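Local structure of 2,3-bisphosphoglycerate-independent phosphoglycerate mutase (Pyrococcus horikoshii, 2ZKT) at residues R5-R18 with E337-C351. The protein probably interconverts 2-phosphoglycerate and 3-phosphoglycerate in glycolysis, as a metal-binding, cofactor-independent phosphoglycerate mutase. Sequence-based numbering, arbitrary orientation.
With ZN (zinc ion), chain G.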
ATOM      1  N   ARG B   5     -19.098  12.425 -22.197  1.00 47.89           N
ATOM      2  CA  ARG B   5     -18.095  11.432 -21.807  1.00 46.36           C
ATOM      3  C   ARG B   5     -18.740  10.200 -21.188  1.00 44.57           C
ATOM      4  O   ARG B   5     -19.927  10.214 -20.858  1.00 43.50           O
ATOM      5  CB  ARG B   5     -17.097  12.062 -20.816  1.00 47.76           C
ATOM      6  CG  ARG B   5     -16.190  13.099 -21.456  1.00 48.19           C
ATOM      7  CD  ARG B   5     -15.226  13.757 -20.463  1.00 48.31           C
ATOM      8  NE  ARG B   5     -15.826  14.936 -19.845  1.00 55.51           N
ATOM      9  CZ  ARG B   5     -15.334  16.168 -19.944  1.00 53.71           C
ATOM     10  NH1 ARG B   5     -14.216  16.396 -20.633  1.00 47.94           N
ATOM     11  NH2 ARG B   5     -15.973  17.179 -19.357  1.00 55.44           N
ATOM     12  N   LYS B   6     -17.953   9.129 -21.053  1.00 43.95           N
ATOM     13  CA  LYS B   6     -18.446   7.893 -20.442  1.00 44.80           C
ATOM     14  C   LYS B   6     -18.207   7.949 -18.930  1.00 43.97           C
ATOM     15  O   LYS B   6     -17.527   8.852 -18.428  1.00 42.11           O
ATOM     16  CB  LYS B   6     -17.714   6.669 -21.015  1.00 44.51           C
ATOM     17  CG  LYS B   6     -18.098   6.303 -22.438  1.00 46.85           C
ATOM     18  CD  LYS B   6     -17.243   5.149 -22.965  1.00 46.07           C
ATOM     19  CE  LYS B   6     -17.535   4.870 -24.439  1.00 46.83           C
ATOM     20  NZ  LYS B   6     -18.932   4.376 -24.636  1.00 44.46           N
ATOM     21  N   GLY B   7     -18.758   6.977 -18.204  1.00 43.56           N
ATOM     22  CA  GLY B   7     -18.560   6.962 -16.769  1.00 42.27           C
ATOM     23  C   GLY B   7     -18.046   5.628 -16.259  1.00 43.64           C
ATOM     24  O   GLY B   7     -18.389   4.573 -16.796  1.00 44.72           O
ATOM     25  N   LEU B   8     -17.212   5.674 -15.219  1.00 41.50           N
ATOM     26  CA  LEU B   8     -16.685   4.457 -14.614  1.00 42.40           C
ATOM     27  C   LEU B   8     -16.703   4.597 -13.085  1.00 42.62           C
ATOM     28  O   LEU B   8     -15.843   5.255 -12.487  1.00 42.99           O
ATOM     29  CB  LEU B   8     -15.259   4.168 -15.117  1.00 41.76           C
ATOM     30  CG  LEU B   8     -14.579   2.907 -14.569  1.00 42.06           C
ATOM     31  CD1 LEU B   8     -15.503   1.694 -14.648  1.00 45.28           C
ATOM     32  CD2 LEU B   8     -13.319   2.675 -15.363  1.00 44.03           C
ATOM     33  N   LEU B   9     -17.702   3.979 -12.465  1.00 42.39           N
ATOM     34  CA  LEU B   9     -17.848   4.036 -11.030  1.00 43.49           C
ATOM     35  C   LEU B   9     -17.341   2.734 -10.404  1.00 43.25           C
ATOM     36  O   LEU B   9     -17.899   1.648 -10.637  1.00 43.71           O
ATOM     37  CB  LEU B   9     -19.320   4.272 -10.666  1.00 42.89           C
ATOM     38  CG  LEU B   9     -19.650   4.272  -9.165  1.00 47.04           C
ATOM     39  CD1 LEU B   9     -18.717   5.229  -8.440  1.00 46.99           C
ATOM     40  CD2 LEU B   9     -21.112   4.659  -8.953  1.00 45.41           C
ATOM     41  N   ILE B  10     -16.288   2.859  -9.597  1.00 42.02           N
ATOM     42  CA  ILE B  10     -15.671   1.709  -8.945  1.00 40.67           C
ATOM     43  C   ILE B  10     -15.930   1.663  -7.435  1.00 41.35           C
ATOM     44  O   ILE B  10     -15.615   2.611  -6.702  1.00 40.86           O
ATOM     45  CB  ILE B  10     -14.152   1.720  -9.247  1.00 40.21           C
ATOM     46  CG1 ILE B  10     -13.956   1.575 -10.768  1.00 39.87           C
ATOM     47  CG2 ILE B  10     -13.426   0.610  -8.483  1.00 37.88           C
ATOM     48  CD1 ILE B  10     -12.512   1.559 -11.195  1.00 41.28           C
ATOM     49  N   ILE B  11     -16.526   0.561  -6.979  1.00 43.84           N
ATOM     50  CA  ILE B  11     -16.817   0.385  -5.562  1.00 42.88           C
ATOM     51  C   ILE B  11     -15.974  -0.712  -4.904  1.00 44.74           C
ATOM     52  O   ILE B  11     -15.992  -1.888  -5.321  1.00 43.50           O
ATOM     53  CB  ILE B  11     -18.311   0.041  -5.321  1.00 43.80           C
ATOM     54  CG1 ILE B  11     -19.198   1.237  -5.721  1.00 41.54           C
ATOM     55  CG2 ILE B  11     -18.533  -0.336  -3.857  1.00 38.15           C
ATOM     56  CD1 ILE B  11     -18.901   2.515  -4.945  1.00 47.45           C
ATOM     57  N   LEU B  12     -15.229  -0.310  -3.874  1.00 45.71           N
ATOM     58  CA  LEU B  12     -14.406  -1.235  -3.113  1.00 46.01           C
ATOM     59  C   LEU B  12     -15.178  -1.441  -1.808  1.00 46.97           C
ATOM     60  O   LEU B  12     -15.016  -0.689  -0.849  1.00 48.77           O
ATOM     61  CB  LEU B  12     -13.028  -0.623  -2.849  1.00 45.91           C
ATOM     62  CG  LEU B  12     -12.319  -0.125  -4.118  1.00 46.69           C
ATOM     63  CD1 LEU B  12     -10.889   0.211  -3.763  1.00 46.17           C
ATOM     64  CD2 LEU B  12     -12.355  -1.188  -5.212  1.00 42.89           C
ATOM     65  N   ASP B  13     -16.044  -2.455  -1.813  1.00 46.75           N
ATOM     66  CA  ASP B  13     -16.909  -2.802  -0.686  1.00 45.78           C
ATOM     67  C   ASP B  13     -16.236  -2.690   0.689  1.00 45.20           C
ATOM     68  O   ASP B  13     -15.150  -3.236   0.917  1.00 43.75           O
ATOM     69  CB  ASP B  13     -17.456  -4.222  -0.907  1.00 45.95           C
ATOM     70  CG  ASP B  13     -18.859  -4.406  -0.355  1.00 50.35           C
ATOM     71  OD1 ASP B  13     -18.998  -4.534   0.883  1.00 56.62           O
ATOM     72  OD2 ASP B  13     -19.827  -4.405  -1.165  1.00 59.31           O
ATOM     73  N   GLY B  14     -16.893  -1.966   1.597  1.00 44.34           N
ATOM     74  CA  GLY B  14     -16.370  -1.789   2.948  1.00 43.01           C
ATOM     75  C   GLY B  14     -15.018  -1.091   3.039  1.00 44.86           C
ATOM     76  O   GLY B  14     -14.304  -1.239   4.031  1.00 42.59           O
ATOM     77  N   LEU B  15     -14.675  -0.308   2.016  1.00 44.58           N
ATOM     78  CA  LEU B  15     -13.397   0.405   1.976  1.00 43.97           C
ATOM     79  C   LEU B  15     -13.031   1.180   3.246  1.00 44.19           C
ATOM     80  O   LEU B  15     -11.951   0.986   3.820  1.00 45.02           O
ATOM     81  CB  LEU B  15     -13.385   1.366   0.784  1.00 43.20           C
ATOM     82  CG  LEU B  15     -12.061   2.081   0.510  1.00 44.33           C
ATOM     83  CD1 LEU B  15     -10.936   1.060   0.320  1.00 38.57           C
ATOM     84  CD2 LEU B  15     -12.227   2.943  -0.740  1.00 42.42           C
ATOM     85  N   GLY B  16     -13.927   2.058   3.688  1.00 43.47           N
ATOM     86  CA  GLY B  16     -13.655   2.858   4.877  1.00 41.96           C
ATOM     87  C   GLY B  16     -13.298   2.086   6.138  1.00 41.59           C
ATOM     88  O   GLY B  16     -13.822   0.992   6.383  1.00 41.37           O
ATOM     89  N   ASP B  17     -12.420   2.666   6.957  1.00 41.61           N
ATOM     90  CA  ASP B  17     -12.010   2.017   8.190  1.00 43.04           C
ATOM     91  C   ASP B  17     -11.641   3.057   9.249  1.00 42.84           C
ATOM     92  O   ASP B  17     -11.859   4.257   9.067  1.00 44.74           O
ATOM     93  CB  ASP B  17     -10.812   1.100   7.897  1.00 41.76           C
ATOM     94  CG  ASP B  17     -10.819  -0.169   8.749  1.00 44.27           C
ATOM     95  OD1 ASP B  17     -10.702  -0.067   9.995  1.00 50.52           O
ATOM     96  OD2 ASP B  17     -10.951  -1.273   8.161  1.00 41.06           O
ATOM     97  N   ARG B  18     -11.088   2.595  10.368  1.00 42.92           N
ATOM     98  CA  ARG B  18     -10.662   3.493  11.436  1.00 43.12           C
ATOM     99  C   ARG B  18      -9.158   3.286  11.655  1.00 43.64           C
ATOM    100  O   ARG B  18      -8.601   2.256  11.260  1.00 44.61           O
ATOM    101  CB  ARG B  18     -11.448   3.202  12.723  1.00 41.79           C
ATOM    102  CG  ARG B  18     -12.939   3.511  12.592  1.00 44.40           C
ATOM    103  CD  ARG B  18     -13.742   3.074  13.814  1.00 42.11           C
ATOM    104  NE  ARG B  18     -15.153   3.408  13.638  1.00 40.16           N
ATOM    105  CZ  ARG B  18     -16.129   3.097  14.492  1.00 42.32           C
ATOM    106  NH1 ARG B  18     -15.864   2.422  15.613  1.00 41.78           N
ATOM    107  NH2 ARG B  18     -17.379   3.478  14.233  1.00 37.82           N
ATOM    108  N   GLU B 337      -9.735  11.745 -20.613  1.00 55.92           N
ATOM    109  CA  GLU B 337     -10.491  12.857 -21.193  1.00 56.92           C
ATOM    110  C   GLU B 337     -11.851  12.381 -21.730  1.00 56.25           C
ATOM    111  O   GLU B 337     -12.780  13.156 -21.943  1.00 56.87           O
ATOM    112  CB  GLU B 337      -9.649  13.488 -22.310  1.00 58.30           C
ATOM    113  CG  GLU B 337     -10.413  14.549 -23.114  1.00 61.21           C
ATOM    114  CD  GLU B 337     -11.069  15.546 -22.178  1.00 65.82           C
ATOM    115  OE1 GLU B 337     -10.376  16.117 -21.344  1.00 66.03           O
ATOM    116  OE2 GLU B 337     -12.269  15.794 -22.342  1.00 70.04           O
ATOM    117  N   GLU B 338     -11.938  11.053 -21.977  1.00 55.34           N
ATOM    118  CA  GLU B 338     -13.186  10.476 -22.488  1.00 55.88           C
ATOM    119  C   GLU B 338     -13.974   9.741 -21.386  1.00 54.57           C
ATOM    120  O   GLU B 338     -15.170   9.493 -21.496  1.00 54.88           O
ATOM    121  CB  GLU B 338     -12.828   9.488 -23.610  1.00 55.91           C
ATOM    122  CG  GLU B 338     -12.086  10.152 -24.777  1.00 60.59           C
ATOM    123  CD  GLU B 338     -11.756   9.103 -25.819  1.00 67.30           C
ATOM    124  OE1 GLU B 338     -11.014   8.179 -25.509  1.00 69.13           O
ATOM    125  OE2 GLU B 338     -12.235   9.233 -26.951  1.00 69.27           O
ATOM    126  N   VAL B 339     -13.295   9.359 -20.308  1.00 52.25           N
ATOM    127  CA  VAL B 339     -13.935   8.605 -19.238  1.00 50.96           C
ATOM    128  C   VAL B 339     -13.753   9.278 -17.884  1.00 49.93           C
ATOM    129  O   VAL B 339     -12.630   9.562 -17.452  1.00 50.15           O
ATOM    130  CB  VAL B 339     -13.358   7.153 -19.160  1.00 51.08           C
ATOM    131  CG1 VAL B 339     -14.114   6.338 -18.138  1.00 50.01           C
ATOM    132  CG2 VAL B 339     -13.443   6.485 -20.520  1.00 49.73           C
ATOM    133  N   VAL B 340     -14.874   9.541 -17.220  1.00 48.37           N
ATOM    134  CA  VAL B 340     -14.854  10.149 -15.900  1.00 44.93           C
ATOM    135  C   VAL B 340     -14.845   8.995 -14.909  1.00 44.13           C
ATOM    136  O   VAL B 340     -15.763   8.170 -14.905  1.00 43.26           O
ATOM    137  CB  VAL B 340     -16.103  10.996 -15.674  1.00 45.11           C
ATOM    138  CG1 VAL B 340     -16.094  11.562 -14.259  1.00 45.67           C
ATOM    139  CG2 VAL B 340     -16.157  12.110 -16.721  1.00 41.83           C
ATOM    140  N   ILE B 341     -13.810   8.928 -14.072  1.00 43.17           N
ATOM    141  CA  ILE B 341     -13.720   7.838 -13.112  1.00 44.18           C
ATOM    142  C   ILE B 341     -13.935   8.236 -11.650  1.00 42.04           C
ATOM    143  O   ILE B 341     -13.416   9.251 -11.163  1.00 43.76           O
ATOM    144  CB  ILE B 341     -12.362   7.092 -13.250  1.00 44.01           C
ATOM    145  CG1 ILE B 341     -12.341   5.872 -12.320  1.00 44.69           C
ATOM    146  CG2 ILE B 341     -11.221   8.028 -12.920  1.00 47.52           C
ATOM    147  CD1 ILE B 341     -11.125   4.976 -12.511  1.00 46.46           C
ATOM    148  N   ALA B 342     -14.720   7.413 -10.952  1.00 40.97           N
ATOM    149  CA  ALA B 342     -15.013   7.648  -9.550  1.00 39.34           C
ATOM    150  C   ALA B 342     -14.733   6.366  -8.773  1.00 40.39           C
ATOM    151  O   ALA B 342     -15.083   5.264  -9.212  1.00 41.48           O
ATOM    152  CB  ALA B 342     -16.477   8.078  -9.374  1.00 37.68           C
ATOM    153  N   ILE B 343     -14.091   6.503  -7.619  1.00 39.67           N
ATOM    154  CA  ILE B 343     -13.777   5.338  -6.806  1.00 40.77           C
ATOM    155  C   ILE B 343     -14.131   5.590  -5.348  1.00 41.58           C
ATOM    156  O   ILE B 343     -13.793   6.629  -4.776  1.00 42.83           O
ATOM    157  CB  ILE B 343     -12.273   4.990  -6.898  1.00 41.39           C
ATOM    158  CG1 ILE B 343     -11.901   4.673  -8.352  1.00 40.86           C
ATOM    159  CG2 ILE B 343     -11.953   3.808  -5.978  1.00 39.84           C
ATOM    160  CD1 ILE B 343     -10.412   4.488  -8.598  1.00 40.60           C
ATOM    161  N   THR B 344     -14.828   4.641  -4.740  1.00 41.74           N
ATOM    162  CA  THR B 344     -15.164   4.783  -3.330  1.00 41.71           C
ATOM    163  C   THR B 344     -15.668   3.451  -2.786  1.00 41.95           C
ATOM    164  O   THR B 344     -15.534   2.405  -3.406  1.00 41.51           O
ATOM    165  CB  THR B 344     -16.255   5.859  -3.200  1.00 40.92           C
ATOM    166  OG1 THR B 344     -16.431   6.190  -1.819  1.00 40.39           O
ATOM    167  CG2 THR B 344     -17.585   5.331  -3.750  1.00 41.50           C
ATOM    168  N   GLY B 345     -16.228   3.507  -1.569  1.00 42.28           N
ATOM    169  CA  GLY B 345     -16.871   2.317  -1.030  1.00 43.68           C
ATOM    170  C   GLY B 345     -18.354   2.594  -0.779  1.00 44.22           C
ATOM    171  O   GLY B 345     -18.768   3.725  -0.563  1.00 46.89           O
ATOM    172  N   ASP B 346     -19.168   1.525  -0.873  1.00 43.99           N
ATOM    173  CA  ASP B 346     -20.585   1.694  -0.564  1.00 45.53           C
ATOM    174  C   ASP B 346     -20.800   1.992   0.928  1.00 43.97           C
ATOM    175  O   ASP B 346     -21.865   2.420   1.361  1.00 46.59           O
ATOM    176  CB  ASP B 346     -21.331   0.418  -0.972  1.00 46.35           C
ATOM    177  CG  ASP B 346     -20.700  -0.789  -0.288  1.00 51.94           C
ATOM    178  OD1 ASP B 346     -19.471  -0.805  -0.172  1.00 54.05           O
ATOM    179  OD2 ASP B 346     -21.432  -1.697   0.105  1.00 64.62           O
ATOM    180  N   HIS B 347     -19.743   1.716   1.728  1.00 44.21           N
ATOM    181  CA  HIS B 347     -19.814   2.015   3.158  1.00 44.50           C
ATOM    182  C   HIS B 347     -18.500   1.667   3.880  1.00 44.55           C
ATOM    183  O   HIS B 347     -17.570   1.105   3.309  1.00 42.72           O
ATOM    184  CB  HIS B 347     -20.982   1.223   3.760  1.00 44.76           C
ATOM    185  CG  HIS B 347     -20.713  -0.257   3.640  1.00 49.27           C
ATOM    186  ND1 HIS B 347     -19.772  -0.904   4.373  1.00 53.49           N
ATOM    187  CD2 HIS B 347     -21.367  -1.194   2.829  1.00 51.99           C
ATOM    188  CE1 HIS B 347     -19.860  -2.201   4.015  1.00 51.69           C
ATOM    189  NE2 HIS B 347     -20.807  -2.404   3.090  1.00 58.05           N
ATOM    190  N   SER B 348     -18.426   2.064   5.168  1.00 43.98           N
ATOM    191  CA  SER B 348     -17.261   1.710   5.983  1.00 43.15           C
ATOM    192  C   SER B 348     -17.475   0.385   6.720  1.00 43.47           C
ATOM    193  O   SER B 348     -18.571   0.066   7.174  1.00 44.26           O
ATOM    194  CB  SER B 348     -17.034   2.827   7.005  1.00 44.36           C
ATOM    195  OG  SER B 348     -16.435   3.943   6.335  1.00 43.81           O
ATOM    196  N   THR B 349     -16.405  -0.398   6.843  1.00 42.01           N
ATOM    197  CA  THR B 349     -16.453  -1.650   7.592  1.00 42.09           C
ATOM    198  C   THR B 349     -15.150  -1.741   8.353  1.00 41.46           C
ATOM    199  O   THR B 349     -14.234  -2.456   7.952  1.00 41.37           O
ATOM    200  CB  THR B 349     -16.587  -2.884   6.682  1.00 41.60           C
ATOM    201  OG1 THR B 349     -17.804  -2.785   5.924  1.00 41.67           O
ATOM    202  CG2 THR B 349     -16.640  -4.167   7.534  1.00 38.04           C
ATOM    203  N   PRO B 350     -15.044  -0.995   9.462  1.00 41.47           N
ATOM    204  CA  PRO B 350     -13.840  -0.965  10.313  1.00 43.22           C
ATOM    205  C   PRO B 350     -13.506  -2.355  10.859  1.00 45.19           C
ATOM    206  O   PRO B 350     -14.403  -3.106  11.254  1.00 45.24           O
ATOM    207  CB  PRO B 350     -14.230   0.004  11.440  1.00 43.18           C
ATOM    208  CG  PRO B 350     -15.351   0.826  10.860  1.00 40.89           C
ATOM    209  CD  PRO B 350     -16.125  -0.175  10.046  1.00 40.82           C
ATOM    210  N   CYS B 351     -12.221  -2.699  10.873  1.00 47.33           N
ATOM    211  CA  CYS B 351     -11.798  -3.993  11.398  1.00 49.29           C
ATOM    212  C   CYS B 351     -12.131  -4.069  12.899  1.00 51.39           C
ATOM    213  O   CYS B 351     -12.562  -5.114  13.393  1.00 52.93           O
ATOM    214  CB  CYS B 351     -10.293  -4.186  11.163  1.00 48.89           C
ATOM    215  SG  CYS B 351      -9.849  -4.443   9.410  1.00 56.31           S
TER
HETATM  216 ZN    ZN G 414     -21.113  -3.724   1.064  1.00 55.00          ZN
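D13, D346 and H347 converge on one zinc ion at the C-terminal ends of two parallel strands, 6-12 and 339-344. D13 OD1 lies 2.3 Å from the zinc, D346 OD2 also 2.3 Å and H347 NE2 2.4 Å; S60 completes the site. The D13 carboxylate stands almost perpendicular to the imidazole, their planes 89° apart. With CG of H347 between its backbone N and carbonyl carbon (chi1 64°), the ring turns back toward 5-18, and G14 N sits over one of its faces. The other oxygen of D346, OD1, accepts a weak bond from G14 N, so this carboxylate links the metal to the turn after strand 6-12. Metal ligands on loops following the central strands are characteristic of the alkaline phosphatase superfamily, to which these mutases belong. Leading up to the site, seven backbone hydrogen bonds zip the strands together, from K6 N to E338 O through L12 N to T344 O. On one face I11 and T344 lie side by side, I11 CD1 3.3 Å from T344 CG2, while T344 OG1 hydrogen-bonds to the carbonyl oxygen of P362; L9 CD1 packs against A342 CB. The other face carries L8, I10, V339, I341 and I343, with the CD1 methyls of I10 and I341 meeting at 3.9 Å. Beyond the zinc, D17 OD1 takes R18 N on its anti lone pair and meets C351 N on the syn side, tilted out of the carboxylate plane, at 3.2 Å, while D17 OD2 forms a salt bridge with K316. At the far end R5, its chain bent at chi3 (-89°), brings NH1 to E337 OE2 in a salt bridge of 2.7 Å.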